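Local coordinates for protein HAD hydrolase, family IA, variant 3 (Entamoeba histolytica, PDB 6W04) that probably acts as a magnesium-dependent hydrolase of the haloacid dehalogenase (HAD) superfamily, its substrate not yet established, at residues Q50-E53 / E59-D62; W23-K28 / E73-T78; D15-A20 / A188-V193; K133-F136 / T140-G143; F6-T11 / Q121-E126. All coordinates share one frame; numbering follows the deposited sequence. Where two conformers were deposited one is given.

Interactions 1 and 2 belong to the helical part that covers the parallel-sheet core holding the magnesium, and they touch each other where Trp23 meets Leu51 and Ile52. Interaction 1 combines a carboxylate-to-backbone bond with isoleucine packing; interaction 2 is almost purely aliphatic, between helices 16-31 and 62-82. Interaction 3 uses the start of helix 16-31 again, but at the surface, where a threonine lies against a glutamate without a bond between them. Interactions 4 and 5 both reach the parallel sheet: interaction 4 is a partly buried packing at its outermost strand 135-137, whereas interaction 5 is fully buried and sits behind the magnesium loop. Polar links join interactions 3 and 5.

Interaction 1: Q50-E53 / E59-D62; sequences QLIE and EISD
Carboxylate oxygen OE2 of Glu53 has two partners: across the contact it accepts the backbone N-H of Ile60, and one turn earlier on its own helix it forms a salt bridge with Lys49. The first of these bonds is short and nearly straight, 2.9 Å from Ile60 N to Glu53 OE2 with 170° at the hydrogen. The donor meets the oxygen on its anti side, 28° out of the carboxylate plane. Glu53 gets there with an extended chain, its CG set opposite the carbonyl carbon (chi1 -67°), which carries the carboxylate away from the helix and against the loop. Glu53 OE2 also lies 3.4 Å from Glu59 CG, so the aliphatic part of Glu59 packs beside it while the two acidic ends stay apart. Lys49 would probably ease any repulsion between those ends. Further along the shaft, Glu53 CG rests against Ile60 CG1 at 3.8 Å, and beyond it the Ile60 chain turns toward the helix. Ile60 CD1 ends on Ile52 CG2, also at 3.8 Å, the two isoleucines crossing at about a right angle. Ile52 is buried, with Trp23, Tyr68 and Ala69 closing round it, so the contact grades from a polar outer part to an apolar inner one. Just after it, Ser61 OG caps Asp64 N at the start of helix 62-82. Pinned back onto the preceding helix and ending in an N-cap for the next, this is a short loop joining two consecutive helices of the helical cap found in many HAD hydrolases.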
# COMPACT_ATOMS: atom_id res chain seq x y z
N GLN A 50 -14.47 5.42 -8.19
CA GLN A 50 -14.21 5.83 -9.57
C GLN A 50 -14.19 4.63 -10.50
O GLN A 50 -14.61 4.73 -11.66
CB GLN A 50 -12.87 6.57 -9.66
CG GLN A 50 -12.85 7.94 -9.00
CD GLN A 50 -11.48 8.60 -9.08
OE1 GLN A 50 -10.58 8.26 -8.31
NE2 GLN A 50 -11.32 9.54 -9.99
N LEU A 51 -13.67 3.49 -10.02
CA LEU A 51 -13.67 2.28 -10.85
C LEU A 51 -15.09 1.83 -11.15
O LEU A 51 -15.44 1.54 -12.31
CB LEU A 51 -12.89 1.16 -10.15
CG LEU A 51 -11.39 1.00 -10.45
CD1 LEU A 51 -11.18 0.41 -11.81
CD2 LEU A 51 -10.65 2.31 -10.36
N ILE A 52 -15.93 1.76 -10.12
CA ILE A 52 -17.30 1.30 -10.33
C ILE A 52 -18.07 2.26 -11.22
O ILE A 52 -18.83 1.84 -12.11
CB ILE A 52 -18.01 1.11 -8.98
CG1 ILE A 52 -17.25 0.10 -8.13
CG2 ILE A 52 -19.47 0.67 -9.23
CD1 ILE A 52 -17.36 0.33 -6.60
N GLU A 53 -17.88 3.57 -11.00
CA GLU A 53 -18.50 4.57 -11.87
C GLU A 53 -18.05 4.42 -13.31
O GLU A 53 -18.85 4.60 -14.23
CB GLU A 53 -18.21 5.99 -11.36
CG GLU A 53 -18.90 6.25 -10.01
CD GLU A 53 -18.52 7.58 -9.39
OE1 GLU A 53 -17.42 8.08 -9.70
OE2 GLU A 53 -19.35 8.13 -8.63
N GLU A 59 -21.91 8.39 -12.58
CA GLU A 59 -21.59 8.77 -11.21
C GLU A 59 -22.64 8.18 -10.28
O GLU A 59 -23.83 8.19 -10.60
CB GLU A 59 -21.58 10.30 -11.08
CG GLU A 59 -21.02 10.84 -9.80
CD GLU A 59 -20.82 12.34 -9.86
OE1 GLU A 59 -20.23 12.83 -10.85
OE2 GLU A 59 -21.29 13.02 -8.93
N ILE A 60 -22.20 7.68 -9.12
CA ILE A 60 -23.12 7.07 -8.16
C ILE A 60 -22.89 7.65 -6.77
O ILE A 60 -21.94 8.39 -6.53
CB ILE A 60 -22.97 5.54 -8.13
CG1 ILE A 60 -21.59 5.18 -7.59
CG2 ILE A 60 -23.16 4.94 -9.52
CD1 ILE A 60 -21.18 3.72 -7.81
N SER A 61 -23.77 7.28 -5.84
CA SER A 61 -23.65 7.73 -4.47
C SER A 61 -22.57 6.95 -3.72
O SER A 61 -22.18 5.84 -4.12
CB SER A 61 -24.99 7.57 -3.74
OG SER A 61 -25.39 6.21 -3.74
N ASP A 62 -22.08 7.55 -2.64
CA ASP A 62 -21.12 6.85 -1.79
C ASP A 62 -21.68 5.50 -1.35
O ASP A 62 -20.96 4.50 -1.32
CB ASP A 62 -20.76 7.70 -0.58
CG ASP A 62 -19.99 8.97 -0.96
OD1 ASP A 62 -19.11 8.91 -1.85
OD2 ASP A 62 -20.26 10.02 -0.35

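Interaction 2: W23-K28 / E73-T78; sequences WKEMAK and ENLYRT
Glu25 and Leu75 make the close part of this contact: Leu75 CD2 presses on the aliphatic shaft of Glu25, 3.6 Å from Glu25 CG and 3.8 Å from Glu25 CB. The two side chains cross at about a right angle, so a single methyl is laid across the shaft. Leu75 has CG opposite its backbone N (chi1 175°), and with chi2 at 52° CD2 is the branch that extends straight on from CA, which makes it the one to span the gap. To one side of that methyl, at about a right angle to the Glu25 direction, the fit is looser, with Met26 SD 4.4 Å from Leu75 CD2, and the backbones stay well apart, 8.8 Å between the CA atoms of Met26 and Leu75. Helices 16-31 and 62-82 thus meet through side chains, a leucine methyl on one and the first carbons of a glutamate on the other, in the helical cap that family IA HAD proteins carry over their core. Toward the inside, Met26 turns to Glu71 and Lys72 of helix 62-82, and Trp23 fills the space against helix 48-56. Glu25 and Leu75 are less completely covered, both remaining partly open to solvent. On that side the Glu25 chain bends at chi2, and its OE1 forms a salt bridge with Arg29 on its own helix, so the charge is matched there while the carbons serve the packing.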
# COMPACT_ATOMS: atom_id res chain seq x y z
N TRP A 23 -11.00 -6.42 -10.77
CA TRP A 23 -11.80 -5.37 -11.41
C TRP A 23 -12.23 -5.79 -12.81
O TRP A 23 -13.30 -5.36 -13.27
CB TRP A 23 -11.03 -4.03 -11.49
CG TRP A 23 -11.08 -3.30 -10.19
CD1 TRP A 23 -10.03 -3.01 -9.36
CD2 TRP A 23 -12.26 -2.78 -9.56
NE1 TRP A 23 -10.49 -2.32 -8.25
CE2 TRP A 23 -11.85 -2.17 -8.35
CE3 TRP A 23 -13.62 -2.79 -9.89
CZ2 TRP A 23 -12.76 -1.58 -7.47
CZ3 TRP A 23 -14.52 -2.20 -9.02
CH2 TRP A 23 -14.09 -1.61 -7.82
N LYS A 24 -11.42 -6.57 -13.52
CA LYS A 24 -11.83 -7.02 -14.83
C LYS A 24 -13.00 -7.97 -14.73
O LYS A 24 -13.97 -7.90 -15.50
CB LYS A 24 -10.65 -7.67 -15.58
CG LYS A 24 -9.68 -6.60 -16.07
CD LYS A 24 -8.42 -7.22 -16.68
CE LYS A 24 -7.44 -6.14 -17.08
NZ LYS A 24 -6.22 -6.70 -17.69
N GLU A 25 -12.94 -8.87 -13.75
CA GLU A 25 -14.06 -9.78 -13.52
C GLU A 25 -15.32 -9.01 -13.13
O GLU A 25 -16.41 -9.33 -13.60
CB GLU A 25 -13.66 -10.82 -12.45
CG GLU A 25 -14.79 -11.78 -12.04
CD GLU A 25 -15.21 -12.79 -13.13
OE1 GLU A 25 -16.39 -13.20 -13.13
OE2 GLU A 25 -14.36 -13.19 -13.98
N MET A 26 -15.18 -7.98 -12.28
CA MET A 26 -16.35 -7.19 -11.88
C MET A 26 -16.95 -6.46 -13.07
O MET A 26 -18.17 -6.40 -13.23
CB MET A 26 -15.99 -6.15 -10.81
CG MET A 26 -15.62 -6.75 -9.45
SD MET A 26 -16.94 -7.81 -8.80
CE MET A 26 -18.13 -6.51 -8.53
N ALA A 27 -16.10 -5.85 -13.89
CA ALA A 27 -16.58 -5.24 -15.13
C ALA A 27 -17.36 -6.23 -15.97
O ALA A 27 -18.41 -5.90 -16.53
CB ALA A 27 -15.41 -4.65 -15.91
N LYS A 28 -16.85 -7.46 -16.10
CA LYS A 28 -17.55 -8.44 -16.93
C LYS A 28 -18.91 -8.78 -16.33
O LYS A 28 -19.90 -8.89 -17.05
CB LYS A 28 -16.68 -9.70 -17.08
CG LYS A 28 -17.32 -10.89 -17.88
CD LYS A 28 -17.35 -10.62 -19.39
CE LYS A 28 -18.01 -11.75 -20.18
NZ LYS A 28 -18.22 -11.38 -21.62
N GLU A 73 -14.05 -6.34 -3.26
CA GLU A 73 -13.09 -6.71 -2.24
C GLU A 73 -13.31 -8.12 -1.73
O GLU A 73 -12.33 -8.81 -1.40
CB GLU A 73 -13.10 -5.70 -1.07
CG GLU A 73 -12.67 -4.29 -1.49
CD GLU A 73 -11.22 -4.14 -2.02
OE1 GLU A 73 -10.50 -5.12 -2.31
OE2 GLU A 73 -10.79 -2.97 -2.18
N ASN A 74 -14.56 -8.58 -1.68
CA ASN A 74 -14.80 -9.98 -1.36
C ASN A 74 -14.15 -10.91 -2.39
O ASN A 74 -13.56 -11.94 -2.02
CB ASN A 74 -16.31 -10.23 -1.28
CG ASN A 74 -16.64 -11.69 -1.13
OD1 ASN A 74 -17.37 -12.25 -1.94
ND2 ASN A 74 -16.07 -12.32 -0.11
N LEU A 75 -14.25 -10.57 -3.68
CA LEU A 75 -13.57 -11.38 -4.70
C LEU A 75 -12.06 -11.34 -4.49
O LEU A 75 -11.39 -12.38 -4.49
CB LEU A 75 -13.95 -10.90 -6.10
CG LEU A 75 -13.27 -11.52 -7.34
CD1 LEU A 75 -13.34 -13.05 -7.35
CD2 LEU A 75 -13.90 -10.97 -8.66
N TYR A 76 -11.50 -10.16 -4.26
CA TYR A 76 -10.07 -10.02 -4.04
C TYR A 76 -9.59 -10.85 -2.84
O TYR A 76 -8.59 -11.58 -2.94
CB TYR A 76 -9.72 -8.54 -3.85
CG TYR A 76 -8.37 -8.30 -3.24
CD1 TYR A 76 -7.21 -8.39 -4.02
CD2 TYR A 76 -8.23 -8.00 -1.89
CE1 TYR A 76 -5.94 -8.19 -3.45
CE2 TYR A 76 -6.97 -7.76 -1.31
CZ TYR A 76 -5.83 -7.88 -2.13
OH TYR A 76 -4.57 -7.67 -1.60
N ARG A 77 -10.28 -10.74 -1.70
CA ARG A 77 -9.87 -11.46 -0.49
C ARG A 77 -9.86 -12.96 -0.72
O ARG A 77 -8.97 -13.66 -0.24
CB ARG A 77 -10.81 -11.18 0.67
CG ARG A 77 -10.67 -9.85 1.26
CD ARG A 77 -11.81 -9.62 2.22
NE ARG A 77 -12.21 -8.23 2.13
CZ ARG A 77 -13.46 -7.81 2.25
NH1 ARG A 77 -13.71 -6.52 2.14
NH2 ARG A 77 -14.44 -8.68 2.47
N THR A 78 -10.88 -13.46 -1.42
CA THR A 78 -10.98 -14.88 -1.68
C THR A 78 -9.84 -15.35 -2.57
O THR A 78 -9.20 -16.38 -2.29
CB THR A 78 -12.34 -15.15 -2.33
OG1 THR A 78 -13.36 -14.79 -1.40
CG2 THR A 78 -12.49 -16.61 -2.68

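Interaction 3: D15-A20 / A188-V193; sequences DTPLHA and ASEMTV
With chi1 at -61°, Thr16 sends its methyl CG2 opposite the backbone N, while Glu190 folds back on itself through a bend at chi2 (-65°); the two side chains approach from opposite directions, the bent Glu190 laying CG, CD and OE2 against Thr16. Nothing polar joins them. Thr16 CG2 lies 3.7 Å from both CG and CD of Glu190, and Thr16 OG1 is likewise 3.7 Å from Glu190 CG, a carbon rather than a carboxylate oxygen. Glu190 OE2 comes beside Thr16 CB at 3.7 Å, with the Pro17 ring farther off at the fringe. Thr16 and Pro17 open helix 16-31, so this surface contact brings the beginning of the helical cap against the loop after strand 183-187 of the HAD core. The metal site is close by: the side chain of Thr16 is about 5 Å from that of Asp169. Asp15, at the N-cap position, makes no capping bond with its side chain. Instead Asp15 OD2 takes His19 NE2 at 2.9 Å, a bent bond arriving from above the carboxylate plane, and is also bonded to Tyr76 OH and Asn9 ND2. Ser189 OG bonds Gly10 O, tying the 188-193 loop to the magnesium loop.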
# COMPACT_ATOMS: atom_id res chain seq x y z
N ASP A 15 0.48 -7.40 -5.32
CA ASP A 15 -0.88 -7.85 -5.60
C ASP A 15 -1.59 -6.99 -6.64
O ASP A 15 -2.79 -7.18 -6.87
CB ASP A 15 -1.71 -7.90 -4.31
CG ASP A 15 -1.84 -6.53 -3.62
OD1 ASP A 15 -1.01 -5.63 -3.89
OD2 ASP A 15 -2.76 -6.36 -2.81
N THR A 16 -0.89 -6.08 -7.30
CA THR A 16 -1.58 -5.30 -8.32
C THR A 16 -2.20 -6.17 -9.42
O THR A 16 -3.37 -5.91 -9.78
CB THR A 16 -0.63 -4.24 -8.90
OG1 THR A 16 -0.24 -3.36 -7.84
CG2 THR A 16 -1.36 -3.43 -10.01
N PRO A 17 -1.52 -7.18 -9.98
CA PRO A 17 -2.20 -8.00 -11.00
C PRO A 17 -3.48 -8.63 -10.50
O PRO A 17 -4.47 -8.69 -11.25
CB PRO A 17 -1.14 -9.05 -11.37
CG PRO A 17 0.18 -8.35 -11.13
CD PRO A 17 -0.10 -7.57 -9.83
N LEU A 18 -3.50 -9.08 -9.24
CA LEU A 18 -4.73 -9.64 -8.69
C LEU A 18 -5.84 -8.60 -8.60
O LEU A 18 -7.00 -8.89 -8.92
CB LEU A 18 -4.44 -10.25 -7.31
CG LEU A 18 -5.62 -10.95 -6.67
CD1 LEU A 18 -6.32 -11.87 -7.69
CD2 LEU A 18 -5.12 -11.78 -5.47
N HIS A 19 -5.52 -7.37 -8.15
CA HIS A 19 -6.53 -6.31 -8.18
C HIS A 19 -7.06 -6.09 -9.59
O HIS A 19 -8.26 -5.91 -9.79
CB HIS A 19 -5.97 -5.00 -7.59
CG HIS A 19 -5.79 -5.03 -6.11
ND1 HIS A 19 -6.87 -5.03 -5.23
CD2 HIS A 19 -4.68 -5.11 -5.34
CE1 HIS A 19 -6.42 -5.10 -3.99
NE2 HIS A 19 -5.10 -5.16 -4.03
N ALA A 20 -6.16 -6.09 -10.59
CA ALA A 20 -6.59 -5.93 -11.97
C ALA A 20 -7.56 -7.03 -12.40
O ALA A 20 -8.59 -6.75 -13.03
CB ALA A 20 -5.38 -5.90 -12.90
N ALA A 188 9.57 -0.68 -6.67
CA ALA A 188 9.30 -0.75 -8.12
C ALA A 188 8.45 -1.98 -8.49
O ALA A 188 8.82 -2.81 -9.32
CB ALA A 188 10.61 -0.73 -8.89
N SER A 189 7.27 -2.08 -7.88
CA SER A 189 6.41 -3.22 -8.21
C SER A 189 5.59 -2.97 -9.47
O SER A 189 5.29 -3.93 -10.20
CB SER A 189 5.47 -3.55 -7.05
OG SER A 189 4.66 -2.43 -6.73
N GLU A 190 5.20 -1.74 -9.73
CA GLU A 190 4.50 -1.39 -10.96
C GLU A 190 5.19 -0.29 -11.75
O GLU A 190 5.32 -0.38 -12.97
CB GLU A 190 3.05 -0.97 -10.64
CG GLU A 190 2.14 -2.17 -10.38
CD GLU A 190 1.97 -3.06 -11.61
OE1 GLU A 190 1.74 -2.50 -12.71
OE2 GLU A 190 2.05 -4.31 -11.48
N MET A 191 5.65 0.76 -11.09
CA MET A 191 6.56 1.70 -11.72
C MET A 191 7.97 1.13 -11.74
O MET A 191 8.34 0.32 -10.90
CB MET A 191 6.52 3.03 -10.99
CG MET A 191 5.10 3.63 -11.04
SD MET A 191 4.87 5.12 -10.06
CE MET A 191 6.01 6.22 -10.85
N THR A 192 8.75 1.53 -12.75
CA THR A 192 10.17 1.21 -12.78
C THR A 192 10.90 2.02 -11.71
O THR A 192 10.38 3.00 -11.16
CB THR A 192 10.77 1.51 -14.15
OG1 THR A 192 10.79 2.93 -14.38
CG2 THR A 192 9.96 0.81 -15.24
N VAL A 193 12.14 1.61 -11.42
CA VAL A 193 12.99 2.39 -10.52
C VAL A 193 13.15 3.82 -11.04
O VAL A 193 13.05 4.79 -10.28
CB VAL A 193 14.36 1.70 -10.34
CG1 VAL A 193 15.42 2.73 -9.96
CG2 VAL A 193 14.27 0.62 -9.29

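Interaction 4: K133-F136 / T140-G143; sequences KIIF and TFKG
The Phe141 ring comes edge-on to the backbone of Phe136: carbonyl oxygen Phe136 O sits near the ring plane, 3.3 Å from CE2 and 3.4 Å from CZ of Phe141. An oxygen placed there faces the weakly positive hydrogens of the ring rim, so the approach is probably mildly attractive, though it is not a hydrogen bond in the usual sense. Phe141 gets its ring into this position with chi1 at 59°, CG standing between the backbone N and the carbonyl carbon. Ile135 joins from an oblique direction, its methyl CG2 at 4.3 Å from Phe141 CE2. The Phe136 side chain leaves on the other side of the strand: its CB points away from Phe141, and its ring meets that of Trp113 with planes at about 55°. One aromatic residue of the pair therefore offers its ring, the other its carbonyl. In the loop, Thr140 OG1 bonds Asp138 OD1 close by in the chain. Strand 135-137 is the outermost strand at this end of the parallel sheet, bonded through Ile135 to strand 105-112, and Ile149 of helix 148-157 packs on both Ile135 and Phe141, so the ring packs on both the sheet edge and that helix.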
# COMPACT_ATOMS: atom_id res chain seq x y z
N LYS A 133 -1.11 -1.61 16.28
CA LYS A 133 -0.40 -0.48 15.69
C LYS A 133 -0.39 -0.50 14.16
O LYS A 133 0.26 0.36 13.55
CB LYS A 133 1.05 -0.42 16.21
CG LYS A 133 1.15 -0.26 17.74
CD LYS A 133 2.59 -0.18 18.21
CE LYS A 133 2.66 0.04 19.72
NZ LYS A 133 4.06 -0.01 20.24
N ILE A 134 -1.05 -1.47 13.54
CA ILE A 134 -1.22 -1.45 12.09
C ILE A 134 -2.27 -0.39 11.75
O ILE A 134 -3.37 -0.40 12.31
CB ILE A 134 -1.63 -2.83 11.56
CG1 ILE A 134 -0.50 -3.86 11.73
CG2 ILE A 134 -2.09 -2.75 10.10
CD1 ILE A 134 -0.90 -5.28 11.38
N ILE A 135 -1.91 0.55 10.89
CA ILE A 135 -2.83 1.62 10.51
C ILE A 135 -3.54 1.20 9.24
O ILE A 135 -2.89 0.86 8.24
CB ILE A 135 -2.09 2.96 10.31
CG1 ILE A 135 -1.27 3.32 11.55
CG2 ILE A 135 -3.11 4.07 9.97
CD1 ILE A 135 -2.04 3.21 12.85
N PHE A 136 -4.86 1.23 9.27
CA PHE A 136 -5.67 0.89 8.11
C PHE A 136 -6.81 1.89 7.98
O PHE A 136 -7.06 2.70 8.87
CB PHE A 136 -6.20 -0.55 8.19
CG PHE A 136 -7.11 -0.78 9.34
CD1 PHE A 136 -8.48 -0.63 9.19
CD2 PHE A 136 -6.61 -1.17 10.59
CE1 PHE A 136 -9.34 -0.85 10.25
CE2 PHE A 136 -7.47 -1.40 11.66
CZ PHE A 136 -8.84 -1.24 11.51
N THR A 140 -11.52 7.23 9.71
CA THR A 140 -11.30 8.32 10.65
C THR A 140 -10.27 9.32 10.14
O THR A 140 -9.88 10.22 10.90
CB THR A 140 -10.87 7.77 12.01
OG1 THR A 140 -9.55 7.23 11.92
CG2 THR A 140 -11.84 6.68 12.49
N PHE A 141 -9.82 9.20 8.89
CA PHE A 141 -8.84 10.13 8.36
C PHE A 141 -8.96 10.18 6.84
O PHE A 141 -9.60 9.32 6.22
CB PHE A 141 -7.41 9.74 8.78
CG PHE A 141 -7.00 8.36 8.34
CD1 PHE A 141 -6.44 8.14 7.08
CD2 PHE A 141 -7.18 7.26 9.19
CE1 PHE A 141 -6.06 6.87 6.67
CE2 PHE A 141 -6.79 5.97 8.79
CZ PHE A 141 -6.24 5.77 7.53
N LYS A 142 -8.34 11.19 6.24
CA LYS A 142 -8.37 11.33 4.79
C LYS A 142 -7.30 10.44 4.18
O LYS A 142 -6.18 10.35 4.68
CB LYS A 142 -8.13 12.79 4.39
CG LYS A 142 -9.16 13.77 4.90
CD LYS A 142 -8.86 15.18 4.38
CE LYS A 142 -7.53 15.71 4.90
NZ LYS A 142 -7.60 16.10 6.34
N GLY A 143 -7.66 9.76 3.09
CA GLY A 143 -6.74 8.84 2.46
C GLY A 143 -5.65 9.54 1.66
O GLY A 143 -5.67 10.76 1.46

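Interaction 5: F6-T11 / Q121-E126. With MG (magnesium ion), chain B.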
# COMPACT_ATOMS: atom_id res chain seq x y z
N PHE A 6 5.78 0.86 6.59
CA PHE A 6 5.55 0.12 5.35
C PHE A 6 4.12 0.29 4.83
O PHE A 6 3.15 -0.05 5.54
CB PHE A 6 5.77 -1.39 5.53
CG PHE A 6 7.18 -1.78 5.93
CD1 PHE A 6 8.11 -2.12 4.97
CD2 PHE A 6 7.51 -1.92 7.27
CE1 PHE A 6 9.40 -2.54 5.33
CE2 PHE A 6 8.80 -2.33 7.65
CZ PHE A 6 9.73 -2.64 6.68
N ASP A 7 3.99 0.70 3.58
CA ASP A 7 2.74 0.46 2.85
C ASP A 7 2.59 -1.04 2.63
O ASP A 7 3.57 -1.78 2.66
CB ASP A 7 2.77 1.18 1.51
CG ASP A 7 1.52 0.96 0.70
OD1 ASP A 7 0.41 1.11 1.25
OD2 ASP A 7 1.65 0.68 -0.51
N PHE A 8 1.36 -1.50 2.40
CA PHE A 8 1.17 -2.94 2.25
C PHE A 8 0.93 -3.34 0.80
O PHE A 8 1.80 -3.97 0.19
CB PHE A 8 0.08 -3.46 3.18
CG PHE A 8 0.09 -4.95 3.29
CD1 PHE A 8 0.97 -5.58 4.17
CD2 PHE A 8 -0.70 -5.73 2.47
CE1 PHE A 8 1.02 -6.96 4.25
CE2 PHE A 8 -0.67 -7.11 2.55
CZ PHE A 8 0.20 -7.72 3.44
N ASN A 9 -0.22 -2.98 0.21
CA ASN A 9 -0.55 -3.40 -1.15
C ASN A 9 0.42 -2.79 -2.16
O ASN A 9 0.60 -1.57 -2.21
CB ASN A 9 -1.98 -2.98 -1.49
CG ASN A 9 -2.97 -3.53 -0.50
OD1 ASN A 9 -3.45 -2.82 0.40
ND2 ASN A 9 -3.27 -4.81 -0.64
N GLY A 10 1.03 -3.64 -2.98
CA GLY A 10 1.97 -3.18 -3.99
C GLY A 10 3.37 -2.94 -3.45
O GLY A 10 4.29 -2.75 -4.24
N THR A 11 3.54 -2.98 -2.14
CA THR A 11 4.82 -2.72 -1.48
C THR A 11 5.31 -3.96 -0.75
O THR A 11 6.40 -4.47 -1.06
CB THR A 11 4.65 -1.52 -0.53
OG1 THR A 11 4.39 -0.33 -1.28
CG2 THR A 11 5.91 -1.32 0.33
N GLN A 121 -4.23 -12.83 8.69
CA GLN A 121 -4.45 -14.27 8.67
C GLN A 121 -3.46 -14.97 7.75
O GLN A 121 -2.80 -15.94 8.14
CB GLN A 121 -5.90 -14.52 8.23
CG GLN A 121 -6.64 -15.66 8.86
CD GLN A 121 -8.17 -15.51 8.69
OE1 GLN A 121 -8.94 -16.19 9.36
NE2 GLN A 121 -8.59 -14.60 7.80
N LYS A 122 -3.35 -14.49 6.51
CA LYS A 122 -2.57 -15.20 5.49
C LYS A 122 -1.07 -15.06 5.75
O LYS A 122 -0.31 -16.01 5.55
CB LYS A 122 -2.92 -14.67 4.09
CG LYS A 122 -2.13 -15.33 2.96
CD LYS A 122 -2.57 -14.83 1.56
CE LYS A 122 -1.82 -15.62 0.45
NZ LYS A 122 -2.24 -17.06 0.40
N TYR A 123 -0.62 -13.89 6.18
CA TYR A 123 0.81 -13.66 6.28
C TYR A 123 1.35 -13.75 7.70
O TYR A 123 2.55 -13.51 7.90
CB TYR A 123 1.15 -12.29 5.65
CG TYR A 123 0.81 -12.31 4.17
CD1 TYR A 123 1.54 -13.10 3.29
CD2 TYR A 123 -0.28 -11.59 3.66
CE1 TYR A 123 1.23 -13.15 1.92
CE2 TYR A 123 -0.61 -11.67 2.30
CZ TYR A 123 0.15 -12.45 1.44
OH TYR A 123 -0.12 -12.52 0.08
N HIS A 124 0.53 -14.11 8.69
CA HIS A 124 1.01 -14.29 10.07
C HIS A 124 1.68 -13.02 10.58
O HIS A 124 2.70 -13.07 11.26
CB HIS A 124 1.96 -15.48 10.17
CG HIS A 124 1.48 -16.69 9.44
ND1 HIS A 124 0.28 -17.31 9.74
CD2 HIS A 124 2.00 -17.37 8.39
CE1 HIS A 124 0.11 -18.34 8.93
NE2 HIS A 124 1.13 -18.40 8.10
N LEU A 125 1.07 -11.88 10.27
CA LEU A 125 1.70 -10.60 10.55
C LEU A 125 1.96 -10.37 12.03
O LEU A 125 2.86 -9.60 12.37
CB LEU A 125 0.83 -9.48 9.98
CG LEU A 125 0.81 -9.36 8.46
CD1 LEU A 125 -0.06 -8.15 8.10
CD2 LEU A 125 2.24 -9.24 7.85
N GLU A 126 1.23 -11.04 12.92
CA GLU A 126 1.51 -10.90 14.34
C GLU A 126 2.91 -11.42 14.71
O GLU A 126 3.38 -11.14 15.81
CB GLU A 126 0.44 -11.63 15.16
CG GLU A 126 0.60 -13.14 15.21
CD GLU A 126 0.09 -13.89 13.97
OE1 GLU A 126 -0.46 -13.25 13.03
OE2 GLU A 126 0.23 -15.14 13.94
MG MG B . 0.50 0.54 -2.21
O HOH W 1 0.41 2.66 -2.02
O HOH W 2 -0.43 0.21 -4.18
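Phe8 reaches across to Tyr123 and Leu125 from the loop that follows strand 3-7. Its CB already points toward the 121-126 segment, and CG continues the line, opposite the backbone N (chi1 -166°). The ring is stacked with that of Phe119 in helix 113-123. Along one rim, Phe8 CE1 meets Leu125 CD1 at 4.2 Å, an oblique approach. At the tip, Phe8 CZ touches Tyr123 CD2 at 3.9 Å; CD2 lies in the plane of the Phe8 ring, at its edge, while the two side chains cross obliquely. Tyr123 brings carbons to the contact and sends its hydroxyl to Ile85 O, so the buried polar end has a partner. The residues on either side of Phe8 turn to the metal instead. Asp7 OD2 and Asn9 O each bind the magnesium ion at 2.1 Å, together with two waters, Asp169 and one further atom, while Asp7 OD1 pairs with Lys144. This is the metal loop of HAD proteins, usually Asp-x-Asp-Gly-Thr, here with Asn9 in place of the second aspartate but still giving its main-chain carbonyl. Thr11 N closes the turn onto Phe8 O at 3.1 Å, and Gly10 takes the positive phi needed there. Phe8 thus points into apolar packing while its neighbours hold the ion. Strand 3-7 runs between strands 105-112 and 164-168 in the middle of the sheet; Ile107 and Thr109 of strand 105-112 also touch Phe8, and the end of helix 113-123 covers it.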